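Local coordinates for GTP-binding protein (Thermus thermophilus, PDB 2DBY), which probably hydrolyses ATP and binds the 70S ribosome and its 50S subunit independently of nucleotide, and here holds GDP at its P-loop, at residues Asn91-His96 against Glu129-Glu134; Glu168-His173 against Ala190-Glu195; Pro203-Ala208 against Tyr279-Leu284. All blocks are in the same frame, centred on the assembly; numbering follows the deposited sequence.

Interaction 1. Residues Asn91-His96 against Glu129-Glu134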
# COMPACT_ATOMS: atom_id res chain seq x y z
N ASN A 91 -1.25 -7.20 -23.40
CA ASN A 91 -2.17 -6.09 -23.17
C ASN A 91 -3.00 -6.19 -21.89
O ASN A 91 -3.27 -5.16 -21.24
CB ASN A 91 -3.13 -5.91 -24.35
CG ASN A 91 -2.49 -5.24 -25.54
OD1 ASN A 91 -1.36 -4.76 -25.46
ND2 ASN A 91 -3.22 -5.18 -26.64
N GLN A 92 -3.41 -7.40 -21.56
CA GLN A 92 -4.22 -7.65 -20.36
C GLN A 92 -3.41 -7.30 -19.11
O GLN A 92 -3.92 -6.69 -18.20
CB GLN A 92 -4.65 -9.11 -20.30
CG GLN A 92 -5.76 -9.49 -21.29
CD GLN A 92 -7.11 -8.91 -20.91
OE1 GLN A 92 -7.32 -7.70 -20.93
NE2 GLN A 92 -8.04 -9.79 -20.56
N PHE A 93 -2.15 -7.71 -19.09
CA PHE A 93 -1.29 -7.41 -17.96
C PHE A 93 -1.20 -5.90 -17.75
O PHE A 93 -1.36 -5.40 -16.64
CB PHE A 93 0.09 -8.02 -18.21
CG PHE A 93 1.10 -7.71 -17.11
CD1 PHE A 93 1.08 -8.42 -15.92
CD2 PHE A 93 2.08 -6.72 -17.30
CE1 PHE A 93 2.04 -8.16 -14.89
CE2 PHE A 93 3.03 -6.43 -16.30
CZ PHE A 93 3.02 -7.15 -15.08
N LEU A 94 -0.94 -5.14 -18.81
CA LEU A 94 -0.86 -3.69 -18.67
C LEU A 94 -2.19 -3.11 -18.17
O LEU A 94 -2.21 -2.19 -17.35
CB LEU A 94 -0.52 -3.03 -20.01
CG LEU A 94 0.84 -3.38 -20.61
CD1 LEU A 94 0.96 -2.78 -22.03
CD2 LEU A 94 1.96 -2.82 -19.69
N ALA A 95 -3.29 -3.63 -18.68
CA ALA A 95 -4.59 -3.12 -18.27
C ALA A 95 -4.80 -3.34 -16.77
O ALA A 95 -5.37 -2.48 -16.09
CB ALA A 95 -5.70 -3.79 -19.04
N HIS A 96 -4.37 -4.50 -16.29
CA HIS A 96 -4.52 -4.83 -14.87
C HIS A 96 -3.60 -3.97 -14.02
O HIS A 96 -4.02 -3.48 -12.96
CB HIS A 96 -4.26 -6.32 -14.63
CG HIS A 96 -5.31 -7.21 -15.20
ND1 HIS A 96 -5.07 -8.51 -15.59
CD2 HIS A 96 -6.62 -6.98 -15.46
CE1 HIS A 96 -6.18 -9.04 -16.06
NE2 HIS A 96 -7.14 -8.14 -15.99
N GLU A 129 13.75 -6.82 -14.62
CA GLU A 129 13.94 -6.08 -15.86
C GLU A 129 12.91 -6.42 -16.94
O GLU A 129 12.52 -5.55 -17.72
CB GLU A 129 15.36 -6.30 -16.41
CG GLU A 129 15.62 -5.51 -17.69
CD GLU A 129 17.01 -5.74 -18.27
OE1 GLU A 129 17.31 -5.11 -19.31
OE2 GLU A 129 17.78 -6.54 -17.70
N VAL A 130 12.47 -7.68 -16.98
CA VAL A 130 11.47 -8.09 -17.97
C VAL A 130 10.17 -7.32 -17.75
O VAL A 130 9.62 -6.75 -18.68
CB VAL A 130 11.17 -9.62 -17.91
CG1 VAL A 130 9.89 -9.94 -18.71
CG2 VAL A 130 12.35 -10.40 -18.49
N VAL A 131 9.70 -7.29 -16.51
CA VAL A 131 8.47 -6.56 -16.24
C VAL A 131 8.66 -5.07 -16.45
O VAL A 131 7.84 -4.43 -17.10
CB VAL A 131 7.98 -6.81 -14.79
CG1 VAL A 131 6.83 -5.85 -14.44
CG2 VAL A 131 7.51 -8.26 -14.67
N GLU A 132 9.75 -4.54 -15.92
CA GLU A 132 10.03 -3.11 -16.00
C GLU A 132 10.12 -2.68 -17.45
O GLU A 132 9.63 -1.63 -17.82
CB GLU A 132 11.31 -2.80 -15.23
CG GLU A 132 11.80 -1.36 -15.27
CD GLU A 132 10.85 -0.34 -14.68
OE1 GLU A 132 10.06 -0.68 -13.77
OE2 GLU A 132 10.92 0.83 -15.12
N THR A 133 10.76 -3.50 -18.29
CA THR A 133 10.87 -3.16 -19.71
C THR A 133 9.48 -3.00 -20.36
O THR A 133 9.24 -2.03 -21.09
CB THR A 133 11.74 -4.21 -20.42
OG1 THR A 133 13.10 -3.95 -20.03
CG2 THR A 133 11.60 -4.12 -21.94
N GLU A 134 8.55 -3.91 -20.09
CA GLU A 134 7.21 -3.78 -20.65
C GLU A 134 6.50 -2.51 -20.13
O GLU A 134 5.77 -1.83 -20.87
CB GLU A 134 6.35 -5.02 -20.32
CG GLU A 134 6.85 -6.34 -20.96
CD GLU A 134 7.16 -6.22 -22.46
OE1 GLU A 134 8.37 -6.21 -22.81
OE2 GLU A 134 6.21 -6.14 -23.27
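The aromatic ring of Phe-93 meets Val-131 at its edge: CG1 of the valine lies near the ring plane, with Phe-93 CZ 4.1 Å from Val-131 CG1. A chi1 of 177° holds Phe-93 CG anti to the backbone N and carries the ring toward helix 124-156, so that CZ, the para atom, does the touching. Val-131 likewise has CG1 anti to its N (chi1 170°), and the two side chains cross at about a right angle. The other ring, that of His-96, takes Gln-92 O of its own helical turn 3.2 Å above one face, toward the rim. One residue on from the phenylalanine, Leu-94 offers a branch methyl to main chain, its CD2 lying 4.1 Å from Glu-134 O. The carboxylate of Glu-134 is engaged elsewhere: OE2 accepts hydrogen bonds from His-84 NE2 and, weakly, Gly-82 N, in the loop after strand 66-75 where switch II would be expected. The nearest CA atoms, those of Leu-94 and Glu-134, are 8.3 Å apart. The Phe-93 side chain lies about 7 Å from that of Lys-14, which binds GDP, so the contact is near the P-loop but not part of the site. Leu-94 also reaches Leu-135 and Ala-138, further along helix 124-156, and Phe-93 leans on Ile-76. The joined elements are helix 91-98, which leads into strand 102-108, and the long helix 124-156, which follows that strand.

Interaction 2. Residues Glu168-His173 against Ala190-Glu195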
# COMPACT_ATOMS: atom_id res chain seq x y z
N GLU A 168 8.55 16.45 -21.02
CA GLU A 168 9.82 16.48 -21.77
C GLU A 168 10.92 15.83 -20.92
O GLU A 168 11.74 15.07 -21.43
CB GLU A 168 10.26 17.93 -22.07
CG GLU A 168 9.35 18.79 -22.98
CD GLU A 168 9.50 18.48 -24.46
OE1 GLU A 168 8.94 19.25 -25.28
OE2 GLU A 168 10.16 17.48 -24.80
N GLY A 169 10.93 16.16 -19.63
CA GLY A 169 11.95 15.63 -18.74
C GLY A 169 11.79 14.15 -18.51
O GLY A 169 12.75 13.40 -18.56
N LEU A 170 10.56 13.72 -18.26
CA LEU A 170 10.28 12.30 -18.04
C LEU A 170 10.64 11.52 -19.29
O LEU A 170 11.13 10.41 -19.19
CB LEU A 170 8.79 12.12 -17.70
CG LEU A 170 8.46 12.56 -16.25
CD1 LEU A 170 6.98 12.84 -16.10
CD2 LEU A 170 8.92 11.47 -15.29
N TYR A 171 10.41 12.09 -20.47
CA TYR A 171 10.73 11.35 -21.69
C TYR A 171 12.24 11.06 -21.79
O TYR A 171 12.64 9.98 -22.20
CB TYR A 171 10.23 12.10 -22.91
CG TYR A 171 10.19 11.24 -24.16
CD1 TYR A 171 9.31 10.16 -24.25
CD2 TYR A 171 11.01 11.52 -25.25
CE1 TYR A 171 9.25 9.39 -25.42
CE2 TYR A 171 10.96 10.76 -26.40
CZ TYR A 171 10.07 9.70 -26.48
OH TYR A 171 10.01 8.95 -27.63
N VAL A 172 13.07 12.03 -21.41
CA VAL A 172 14.52 11.83 -21.42
C VAL A 172 14.88 10.68 -20.47
O VAL A 172 15.69 9.79 -20.80
CB VAL A 172 15.25 13.09 -20.92
CG1 VAL A 172 16.74 12.79 -20.65
CG2 VAL A 172 15.12 14.19 -21.96
N HIS A 173 14.30 10.74 -19.27
CA HIS A 173 14.53 9.76 -18.20
C HIS A 173 14.13 8.33 -18.63
O HIS A 173 14.92 7.38 -18.49
CB HIS A 173 13.71 10.19 -16.97
CG HIS A 173 14.02 9.45 -15.71
ND1 HIS A 173 15.17 9.66 -14.98
CD2 HIS A 173 13.27 8.58 -14.99
CE1 HIS A 173 15.12 8.96 -13.86
NE2 HIS A 173 13.97 8.29 -13.85
N ALA A 190 4.62 16.64 -10.61
CA ALA A 190 3.49 16.18 -9.82
C ALA A 190 2.16 16.42 -10.55
O ALA A 190 1.28 15.56 -10.53
CB ALA A 190 3.48 16.87 -8.47
N ARG A 191 2.02 17.58 -11.18
CA ARG A 191 0.77 17.87 -11.90
C ARG A 191 0.61 16.94 -13.10
O ARG A 191 -0.47 16.45 -13.39
CB ARG A 191 0.75 19.32 -12.39
CG ARG A 191 0.63 20.34 -11.28
CD ARG A 191 0.60 21.75 -11.86
NE ARG A 191 -0.48 21.91 -12.83
CZ ARG A 191 -0.59 22.95 -13.66
NH1 ARG A 191 0.32 23.91 -13.64
NH2 ARG A 191 -1.61 23.04 -14.50
N PHE A 192 1.71 16.68 -13.78
CA PHE A 192 1.64 15.80 -14.93
C PHE A 192 1.23 14.37 -14.52
O PHE A 192 0.36 13.76 -15.14
CB PHE A 192 3.00 15.75 -15.65
CG PHE A 192 3.02 14.75 -16.77
CD1 PHE A 192 2.46 15.07 -18.01
CD2 PHE A 192 3.50 13.46 -16.56
CE1 PHE A 192 2.37 14.13 -19.02
CE2 PHE A 192 3.41 12.50 -17.56
CZ PHE A 192 2.84 12.84 -18.80
N LEU A 193 1.87 13.84 -13.47
CA LEU A 193 1.58 12.46 -13.08
C LEU A 193 0.19 12.26 -12.48
O LEU A 193 -0.35 11.16 -12.52
CB LEU A 193 2.66 11.95 -12.11
CG LEU A 193 4.05 11.72 -12.73
CD1 LEU A 193 5.06 11.33 -11.65
CD2 LEU A 193 3.94 10.61 -13.79
N LYS A 194 -0.39 13.33 -11.95
CA LYS A 194 -1.74 13.25 -11.41
C LYS A 194 -2.69 13.07 -12.59
O LYS A 194 -3.61 12.26 -12.55
CB LYS A 194 -2.10 14.53 -10.65
CG LYS A 194 -3.46 14.47 -9.96
CD LYS A 194 -3.80 15.82 -9.31
CE LYS A 194 -5.24 15.84 -8.79
NZ LYS A 194 -5.69 17.23 -8.47
N GLU A 195 -2.43 13.81 -13.67
CA GLU A 195 -3.26 13.73 -14.86
C GLU A 195 -2.98 12.47 -15.69
O GLU A 195 -3.90 11.88 -16.25
CB GLU A 195 -3.05 14.96 -15.74
CG GLU A 195 -3.66 14.84 -17.13
CD GLU A 195 -3.74 16.17 -17.87
OE1 GLU A 195 -4.27 17.14 -17.29
OE2 GLU A 195 -3.27 16.23 -19.04
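Leu-170 carries the whole share of 168-173 in this contact, meeting Phe-192 and Leu-193. At the start, Glu-168 turns to helix 124-156, where OE1 forms a salt bridge with Arg-151. At Leu-170 the side chain points at 190-195, with CG anti to the carbonyl carbon (chi1 -75°) and chi2 extended at 160°, which puts CD1 on the side of helix 187-195. That one methyl touches the ring at the CD2-CE2 bond, coming in obliquely: Leu-170 CD1 is 3.6 Å from Phe-192 CD2 and 3.9 Å from Phe-192 CE2. The same methyl reaches Leu-193 more distantly, Leu-170 CD1 to Leu-193 CD2 being 4.4 Å. Tyr-171 then turns to helix 124-156, its OH hydrogen-bonded to Glu-144 OE1, and His-173 NE2 bonds Thr-182 OG1. Phe-192 rests on Ala-167 and Leu-143 as well, so its side chain lies against both helix 161-175 and helix 124-156. With 9.8 Å between Leu-170 CA and Phe-192 CA, side chains alone fill the gap. Helix 187-195 thereby packs onto the antiparallel helical hairpin 124-156/161-175, which includes a predicted coiled coil and is consistent with the helical insertion in the G domain known from the YchF/OLA1 subfamily.

Interaction 3. Residues Pro203-Ala208 against Tyr279-Leu284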
# COMPACT_ATOMS: atom_id res chain seq x y z
N PRO A 203 4.63 3.23 -7.04
CA PRO A 203 5.65 2.74 -6.11
C PRO A 203 5.80 1.24 -6.31
O PRO A 203 4.83 0.54 -6.64
CB PRO A 203 5.06 3.05 -4.74
CG PRO A 203 4.23 4.26 -5.00
CD PRO A 203 3.58 3.98 -6.32
N VAL A 204 7.01 0.74 -6.07
CA VAL A 204 7.27 -0.69 -6.25
C VAL A 204 7.91 -1.30 -5.02
O VAL A 204 8.74 -0.64 -4.35
CB VAL A 204 8.25 -0.94 -7.43
CG1 VAL A 204 8.73 -2.41 -7.41
CG2 VAL A 204 7.58 -0.63 -8.76
N ILE A 205 7.49 -2.53 -4.71
CA ILE A 205 8.08 -3.32 -3.62
C ILE A 205 8.64 -4.58 -4.28
O ILE A 205 7.94 -5.24 -5.03
CB ILE A 205 7.01 -3.79 -2.61
CG1 ILE A 205 6.33 -2.61 -1.95
CG2 ILE A 205 7.67 -4.72 -1.54
CD1 ILE A 205 4.96 -3.00 -1.36
N TYR A 206 9.91 -4.90 -4.06
CA TYR A 206 10.45 -6.13 -4.62
C TYR A 206 10.28 -7.11 -3.46
O TYR A 206 10.76 -6.85 -2.36
CB TYR A 206 11.95 -6.00 -4.91
CG TYR A 206 12.30 -5.29 -6.20
CD1 TYR A 206 13.59 -4.80 -6.40
CD2 TYR A 206 11.38 -5.12 -7.21
CE1 TYR A 206 13.95 -4.17 -7.58
CE2 TYR A 206 11.72 -4.49 -8.41
CZ TYR A 206 13.02 -4.02 -8.58
OH TYR A 206 13.40 -3.41 -9.76
N VAL A 207 9.57 -8.21 -3.70
CA VAL A 207 9.33 -9.21 -2.65
C VAL A 207 10.30 -10.35 -2.91
O VAL A 207 10.11 -11.14 -3.83
CB VAL A 207 7.86 -9.73 -2.74
CG1 VAL A 207 7.60 -10.76 -1.64
CG2 VAL A 207 6.88 -8.56 -2.59
N ALA A 208 11.36 -10.40 -2.11
CA ALA A 208 12.38 -11.45 -2.27
C ALA A 208 11.88 -12.72 -1.60
O ALA A 208 11.81 -12.78 -0.37
CB ALA A 208 13.72 -11.00 -1.64
N TYR A 279 1.17 -0.68 2.88
CA TYR A 279 0.56 0.49 3.51
C TYR A 279 1.45 1.70 3.21
O TYR A 279 0.95 2.77 2.85
CB TYR A 279 0.46 0.29 5.03
CG TYR A 279 -0.75 0.93 5.69
CD1 TYR A 279 -2.05 0.52 5.35
CD2 TYR A 279 -0.60 1.86 6.72
CE1 TYR A 279 -3.16 1.01 6.02
CE2 TYR A 279 -1.71 2.35 7.41
CZ TYR A 279 -2.98 1.92 7.06
OH TYR A 279 -4.08 2.35 7.76
N ARG A 280 2.76 1.53 3.37
CA ARG A 280 3.70 2.61 3.11
C ARG A 280 3.73 2.99 1.63
O ARG A 280 3.77 4.17 1.29
CB ARG A 280 5.13 2.24 3.55
CG ARG A 280 5.31 2.13 5.07
CD ARG A 280 6.79 2.00 5.44
NE ARG A 280 7.36 0.72 5.02
CZ ARG A 280 7.27 -0.41 5.72
NH1 ARG A 280 6.64 -0.44 6.89
NH2 ARG A 280 7.83 -1.51 5.27
N ALA A 281 3.72 1.99 0.76
CA ALA A 281 3.77 2.24 -0.68
C ALA A 281 2.56 3.04 -1.12
O ALA A 281 2.67 3.93 -1.99
CB ALA A 281 3.83 0.91 -1.45
N LEU A 282 1.40 2.74 -0.54
CA LEU A 282 0.17 3.43 -0.90
C LEU A 282 0.04 4.78 -0.17
O LEU A 282 -0.95 5.49 -0.34
CB LEU A 282 -1.05 2.54 -0.58
CG LEU A 282 -1.15 1.25 -1.41
CD1 LEU A 282 -2.28 0.34 -0.89
CD2 LEU A 282 -1.38 1.60 -2.85
N ASP A 283 1.06 5.12 0.62
CA ASP A 283 1.12 6.37 1.40
C ASP A 283 -0.09 6.52 2.31
O ASP A 283 -0.73 7.57 2.34
CB ASP A 283 1.19 7.57 0.47
CG ASP A 283 1.70 8.82 1.16
OD1 ASP A 283 1.50 9.92 0.60
OD2 ASP A 283 2.31 8.72 2.26
N LEU A 284 -0.38 5.48 3.08
CA LEU A 284 -1.56 5.50 3.94
C LEU A 284 -1.25 5.71 5.40
O LEU A 284 -0.11 5.53 5.84
CB LEU A 284 -2.31 4.18 3.78
CG LEU A 284 -2.65 3.82 2.33
CD1 LEU A 284 -3.24 2.41 2.31
CD2 LEU A 284 -3.62 4.85 1.76
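Pro-203 and Ala-281 bring the backbones to 5.8 Å between their CA atoms, where the start of strand 204-209 meets the C-terminal end of helix 270-281. That end closes as a Schellman motif: Leu-284 N bonds Tyr-279 O at 3.0 Å, Asp-283 N bonds Arg-280 O at 2.9 Å, and Asp-283 takes a positive phi of 56°. Both bonds lie within 279-284, so the turn that presents Ala-281 is fixed by its own main chain. The CB methyl of Ala-281 is the centre of the contact and touches two side chains. Pro-203 CB lies 4.1 Å from Ala-281 CB, and Ile-205 CD1 reaches the same Ala-281 CB at 4.1 Å. The proline ring also abuts the helix-end carbonyl, with Pro-203 CG 3.4 Å from Ala-281 O. Ile-205 gets its terminal methyl there because CG1 stands anti to the carbonyl carbon (chi1 -62°) and chi2 is extended at 159°. Pro-203, just ahead of the strand, and Ile-205 within it both direct CB toward the helix, whereas that of Val-204 points away. The strand is an inner one of the G-domain sheet of a P-loop NTPase, parallel to 102-108 and 237-241, and it runs up to Asn-209, which binds GDP; its position is consistent with the start of the G4 base-recognition motif. Beyond the touching residues, the Tyr-279 ring has Leu-284 CB 3.8 Å above the centre of one face, which packs the last helical turn against the chain leaving it. Its OH is hydrogen-bonded to the OG1 atoms of Thr-286 and Thr-299, on the paired strands 284-290 and 295-301. Asp-283 OD2 forms a salt bridge with Arg-302 NH1.

All three contacts rest mainly on apolar side chains; interactions 1 and 3 add a side-chain carbon against a backbone carbonyl oxygen, interaction 2 does not. Interactions 1 and 2 are buried helix-helix contacts on helices 124-156 and 161-175, successive in the chain, so together they tie the helical hairpin to helices 91-98 and 187-195. In both, a phenylalanine meets an aliphatic methyl, closer in interaction 2. Interaction 3 joins a strand to a helix end, with an alanine in place of an aromatic ring and closer backbones. Though nearest the chain centre (about 5 Å, against 19 and 22 Å, centre to centre), it is only partly buried: Ile-205 is buried, Pro-203 and Ala-281 partly exposed.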